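Local coordinates for protein glycoside transferase (Listeria monocytogenes, PDB 6R2M) that is an extracellular glycoside hydrolase that probably acts on exopolysaccharide, at residues A[100-111]-A[122-133]. Residues are numbered along the deposited sequence; the frame is centred on the assembly and turned at random.
Sequences IVDDFRITEALY and YKKMADKILANT
Tyr111 OH and Asp127 OD1 join helix 100-116 to helix 120-136. The hydroxyl donates at 2.7 Å and takes the anti lone pair of the carboxylate. Thr133 OG1 donates a hydrogen bond to Asp103 OD2, also at 2.7 Å, but meets the oxygen from above the carboxylate plane, 38° out of it. Asn98 ND2 bonds the same oxygen, so two donors grip the buried Asp103. The Thr107 hydroxyl turns to its own helix. Its chi1 of 57° puts OG1 between the backbone N and the carbonyl carbon, beside the carbonyl oxygens of Asp103 and Phe104.

Apolar groups make up the rest of the contact. Ala126 CB lies over the Tyr111 ring, 3.6 Å from the ring centroid, a CH-pi contact. The ring is a knob among Lys123, Ala126, Asp127 and Leu130. Leu130 CD1 reaches the edge of the Phe104 ring, and Leu110 CD2 packs on Tyr122 CD1 at 3.9 Å. Tyr122 OH bonds Gln70 on helix 66-79.

The axes of 100-111 and 122-133 come within 8.2 Å and run at 155°, a tight antiparallel alpha-helical hairpin with Tyr111 as one knob into a hole.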
loop_
_atom_site.group_PDB
_atom_site.type_symbol
_atom_site.label_atom_id
_atom_site.label_comp_id
_atom_site.label_asym_id
_atom_site.label_seq_id
_atom_site.Cartn_x
_atom_site.Cartn_y
_atom_site.Cartn_z
ATOM N N ILE A 100 2.403 -7.773 -6.935
ATOM C CA ILE A 100 2.864 -8.338 -5.663
ATOM C C ILE A 100 2.532 -7.421 -4.496
ATOM O O ILE A 100 2.244 -7.903 -3.397
ATOM C CB ILE A 100 4.365 -8.691 -5.673
ATOM C CG1 ILE A 100 5.260 -7.454 -5.867
ATOM C CG2 ILE A 100 4.642 -9.814 -6.656
ATOM C CD1 ILE A 100 6.772 -7.783 -5.825
ATOM N N VAL A 101 2.536 -6.103 -4.711
ATOM C CA VAL A 101 2.259 -5.173 -3.617
ATOM C C VAL A 101 0.863 -5.419 -3.056
ATOM O O VAL A 101 0.642 -5.321 -1.840
ATOM C CB VAL A 101 2.458 -3.713 -4.088
ATOM C CG1 VAL A 101 1.520 -3.336 -5.276
ATOM C CG2 VAL A 101 2.350 -2.729 -2.925
ATOM N N ASP A 102 -0.090 -5.771 -3.926
ATOM C CA ASP A 102 -1.460 -6.026 -3.492
ATOM C C ASP A 102 -1.599 -7.389 -2.829
ATOM O O ASP A 102 -2.396 -7.536 -1.886
ATOM C CB ASP A 102 -2.421 -5.887 -4.681
ATOM C CG ASP A 102 -2.397 -4.478 -5.277
ATOM O OD1 ASP A 102 -2.180 -3.512 -4.513
ATOM O OD2 ASP A 102 -2.571 -4.324 -6.508
ATOM N N ASP A 103 -0.825 -8.391 -3.285
ATOM C CA ASP A 103 -0.810 -9.678 -2.599
ATOM C C ASP A 103 -0.274 -9.518 -1.190
ATOM O O ASP A 103 -0.839 -10.061 -0.240
ATOM C CB ASP A 103 0.070 -10.696 -3.323
ATOM C CG ASP A 103 -0.381 -10.998 -4.726
ATOM O OD1 ASP A 103 -1.461 -10.537 -5.154
ATOM O OD2 ASP A 103 0.379 -11.731 -5.400
ATOM N N PHE A 104 0.839 -8.780 -1.058
ATOM C CA PHE A 104 1.468 -8.531 0.241
ATOM C C PHE A 104 0.489 -7.870 1.201
ATOM O O PHE A 104 0.389 -8.248 2.374
ATOM C CB PHE A 104 2.701 -7.632 0.073
ATOM C CG PHE A 104 3.874 -8.280 -0.609
ATOM C CD1 PHE A 104 4.063 -9.661 -0.592
ATOM C CD2 PHE A 104 4.797 -7.478 -1.275
ATOM C CE1 PHE A 104 5.165 -10.223 -1.228
ATOM C CE2 PHE A 104 5.886 -8.025 -1.905
ATOM C CZ PHE A 104 6.074 -9.411 -1.878
ATOM N N ARG A 105 -0.232 -6.863 0.719
ATOM C CA ARG A 105 -1.168 -6.146 1.579
ATOM C C ARG A 105 -2.294 -7.061 2.045
ATOM O O ARG A 105 -2.646 -7.069 3.225
ATOM C CB ARG A 105 -1.741 -4.937 0.841
ATOM C CG ARG A 105 -2.642 -4.109 1.745
ATOM C CD ARG A 105 -3.285 -2.964 0.978
ATOM N NE ARG A 105 -2.279 -2.064 0.410
ATOM C CZ ARG A 105 -1.941 -2.022 -0.871
ATOM N NH1 ARG A 105 -2.495 -2.849 -1.759
ATOM N NH2 ARG A 105 -1.029 -1.147 -1.275
ATOM N N ILE A 106 -2.852 -7.859 1.135
ATOM C CA ILE A 106 -3.985 -8.711 1.478
ATOM C C ILE A 106 -3.553 -9.804 2.448
ATOM O O ILE A 106 -4.245 -10.082 3.434
ATOM C CB ILE A 106 -4.609 -9.287 0.193
ATOM C CG1 ILE A 106 -5.438 -8.187 -0.492
ATOM C CG2 ILE A 106 -5.501 -10.494 0.492
ATOM C CD1 ILE A 106 -5.778 -8.452 -1.965
ATOM N N THR A 107 -2.414 -10.457 2.172
ATOM C CA THR A 107 -1.978 -11.531 3.055
ATOM C C THR A 107 -1.593 -10.988 4.419
ATOM O O THR A 107 -1.899 -11.615 5.434
ATOM C CB THR A 107 -0.816 -12.321 2.450
ATOM O OG1 THR A 107 0.287 -11.449 2.150
ATOM C CG2 THR A 107 -1.275 -13.022 1.186
ATOM N N GLU A 108 -0.977 -9.797 4.473
ATOM C CA GLU A 108 -0.708 -9.178 5.766
ATOM C C GLU A 108 -1.997 -8.936 6.538
ATOM O O GLU A 108 -2.071 -9.211 7.735
ATOM C CB GLU A 108 0.052 -7.865 5.584
ATOM C CG GLU A 108 1.547 -8.071 5.445
ATOM C CD GLU A 108 2.153 -8.665 6.706
ATOM O OE1 GLU A 108 2.141 -7.982 7.750
ATOM O OE2 GLU A 108 2.623 -9.815 6.659
ATOM N N ALA A 109 -3.035 -8.454 5.858
ATOM C CA ALA A 109 -4.302 -8.206 6.527
ATOM C C ALA A 109 -4.906 -9.503 7.049
ATOM O O ALA A 109 -5.430 -9.549 8.166
ATOM C CB ALA A 109 -5.251 -7.493 5.565
ATOM N N LEU A 110 -4.799 -10.580 6.267
ATOM C CA LEU A 110 -5.316 -11.872 6.696
ATOM C C LEU A 110 -4.574 -12.405 7.911
ATOM O O LEU A 110 -5.198 -12.972 8.820
ATOM C CB LEU A 110 -5.228 -12.869 5.546
ATOM C CG LEU A 110 -6.287 -12.689 4.445
ATOM C CD1 LEU A 110 -5.861 -13.497 3.252
ATOM C CD2 LEU A 110 -7.674 -13.119 4.903
ATOM N N TYR A 111 -3.245 -12.269 7.933
ATOM C CA TYR A 111 -2.491 -12.719 9.101
ATOM C C TYR A 111 -2.917 -11.948 10.342
ATOM O O TYR A 111 -3.128 -12.535 11.411
ATOM C CB TYR A 111 -0.990 -12.550 8.863
ATOM C CG TYR A 111 -0.359 -13.592 7.971
ATOM C CD1 TYR A 111 -0.481 -14.947 8.242
ATOM C CD2 TYR A 111 0.375 -13.209 6.867
ATOM C CE1 TYR A 111 0.113 -15.885 7.428
ATOM C CE2 TYR A 111 0.967 -14.138 6.042
ATOM C CZ TYR A 111 0.835 -15.470 6.335
ATOM O OH TYR A 111 1.437 -16.397 5.514
ATOM N N TYR A 122 -7.966 -17.747 8.306
ATOM C CA TYR A 122 -7.380 -16.609 7.595
ATOM C C TYR A 122 -5.868 -16.772 7.464
ATOM O O TYR A 122 -5.270 -16.407 6.447
ATOM C CB TYR A 122 -7.693 -15.292 8.321
ATOM C CG TYR A 122 -9.135 -14.830 8.277
ATOM C CD1 TYR A 122 -10.000 -15.213 7.255
ATOM C CD2 TYR A 122 -9.622 -13.985 9.263
ATOM C CE1 TYR A 122 -11.323 -14.762 7.232
ATOM C CE2 TYR A 122 -10.918 -13.535 9.247
ATOM C CZ TYR A 122 -11.763 -13.919 8.236
ATOM O OH TYR A 122 -13.059 -13.467 8.255
ATOM N N LYS A 123 -5.232 -17.316 8.485
ATOM C CA LYS A 123 -3.761 -17.469 8.438
ATOM C C LYS A 123 -3.401 -18.513 7.384
ATOM O O LYS A 123 -2.467 -18.318 6.691
ATOM C CB LYS A 123 -3.229 -17.961 9.792
ATOM C CG LYS A 123 -1.737 -18.267 9.870
ATOM C CD LYS A 123 -1.319 -18.393 11.293
ATOM C CE LYS A 123 0.139 -18.085 11.557
ATOM N NZ LYS A 123 0.932 -19.173 10.945
ATOM N N LYS A 124 -4.168 -19.598 7.347
ATOM C CA LYS A 124 -3.846 -20.644 6.381
ATOM C C LYS A 124 -4.127 -20.186 4.960
ATOM O O LYS A 124 -3.406 -20.577 4.030
ATOM C CB LYS A 124 -4.620 -21.929 6.692
ATOM C CG LYS A 124 -4.505 -22.401 8.136
ATOM C CD LYS A 124 -3.081 -22.358 8.658
ATOM C CE LYS A 124 -3.012 -22.824 10.121
ATOM N NZ LYS A 124 -1.598 -23.054 10.574
ATOM N N MET A 125 -5.154 -19.351 4.786
ATOM C CA MET A 125 -5.423 -18.749 3.486
ATOM C C MET A 125 -4.261 -17.873 3.044
ATOM O O MET A 125 -3.818 -17.951 1.894
ATOM C CB MET A 125 -6.720 -17.939 3.551
ATOM C CG MET A 125 -7.074 -17.240 2.265
ATOM S SD MET A 125 -8.670 -16.389 2.460
ATOM C CE MET A 125 -8.783 -15.480 0.935
ATOM N N ALA A 126 -3.739 -17.048 3.955
ATOM C CA ALA A 126 -2.621 -16.179 3.610
ATOM C C ALA A 126 -1.365 -16.985 3.294
ATOM O O ALA A 126 -0.624 -16.636 2.362
ATOM C CB ALA A 126 -2.366 -15.187 4.740
ATOM N N ASP A 127 -1.120 -18.069 4.052
ATOM C CA ASP A 127 0.020 -18.949 3.775
ATOM C C ASP A 127 -0.009 -19.417 2.327
ATOM O O ASP A 127 1.019 -19.422 1.632
ATOM C CB ASP A 127 0.003 -20.189 4.686
ATOM C CG ASP A 127 0.432 -19.927 6.134
ATOM O OD1 ASP A 127 0.968 -18.859 6.471
ATOM O OD2 ASP A 127 0.232 -20.861 6.959
ATOM N N LYS A 128 -1.188 -19.848 1.875
ATOM C CA LYS A 128 -1.320 -20.460 0.554
ATOM C C LYS A 128 -1.103 -19.421 -0.530
ATOM O O LYS A 128 -0.365 -19.656 -1.496
ATOM C CB LYS A 128 -2.701 -21.111 0.397
ATOM C CG LYS A 128 -3.053 -22.180 1.412
ATOM C CD LYS A 128 -1.830 -22.776 2.065
ATOM C CE LYS A 128 -2.194 -23.548 3.310
ATOM N NZ LYS A 128 -2.043 -22.810 4.530
ATOM N N ILE A 129 -1.730 -18.253 -0.373
ATOM C CA ILE A 129 -1.582 -17.197 -1.370
ATOM C C ILE A 129 -0.139 -16.713 -1.415
ATOM O O ILE A 129 0.463 -16.589 -2.487
ATOM C CB ILE A 129 -2.554 -16.041 -1.074
ATOM C CG1 ILE A 129 -3.993 -16.484 -1.307
ATOM C CG2 ILE A 129 -2.255 -14.836 -1.965
ATOM C CD1 ILE A 129 -5.007 -15.524 -0.713
ATOM N N LEU A 130 0.439 -16.428 -0.246
ATOM C CA LEU A 130 1.748 -15.783 -0.225
ATOM C C LEU A 130 2.844 -16.734 -0.693
ATOM O O LEU A 130 3.793 -16.312 -1.365
ATOM C CB LEU A 130 2.037 -15.239 1.178
ATOM C CG LEU A 130 3.286 -14.381 1.372
ATOM C CD1 LEU A 130 3.291 -13.240 0.394
ATOM C CD2 LEU A 130 3.342 -13.880 2.799
ATOM N N ALA A 131 2.727 -18.021 -0.356
ATOM C CA ALA A 131 3.687 -18.985 -0.881
ATOM C C ALA A 131 3.630 -19.025 -2.398
ATOM O O ALA A 131 4.670 -19.082 -3.074
ATOM C CB ALA A 131 3.420 -20.367 -0.278
ATOM N N ASN A 132 2.423 -18.953 -2.954
ATOM C CA ASN A 132 2.273 -18.920 -4.404
ATOM C C ASN A 132 2.871 -17.649 -5.002
ATOM O O ASN A 132 3.498 -17.697 -6.066
ATOM C CB ASN A 132 0.791 -19.056 -4.747
ATOM C CG ASN A 132 0.554 -19.322 -6.196
ATOM O OD1 ASN A 132 0.904 -20.382 -6.707
ATOM N ND2 ASN A 132 -0.066 -18.360 -6.878
ATOM N N THR A 133 2.686 -16.501 -4.342
ATOM C CA THR A 133 3.284 -15.263 -4.831
ATOM C C THR A 133 4.806 -15.344 -4.842
ATOM O O THR A 133 5.463 -14.929 -5.807
ATOM C CB THR A 133 2.827 -14.092 -3.964
ATOM O OG1 THR A 133 1.421 -13.899 -4.128
ATOM C CG2 THR A 133 3.580 -12.820 -4.348
#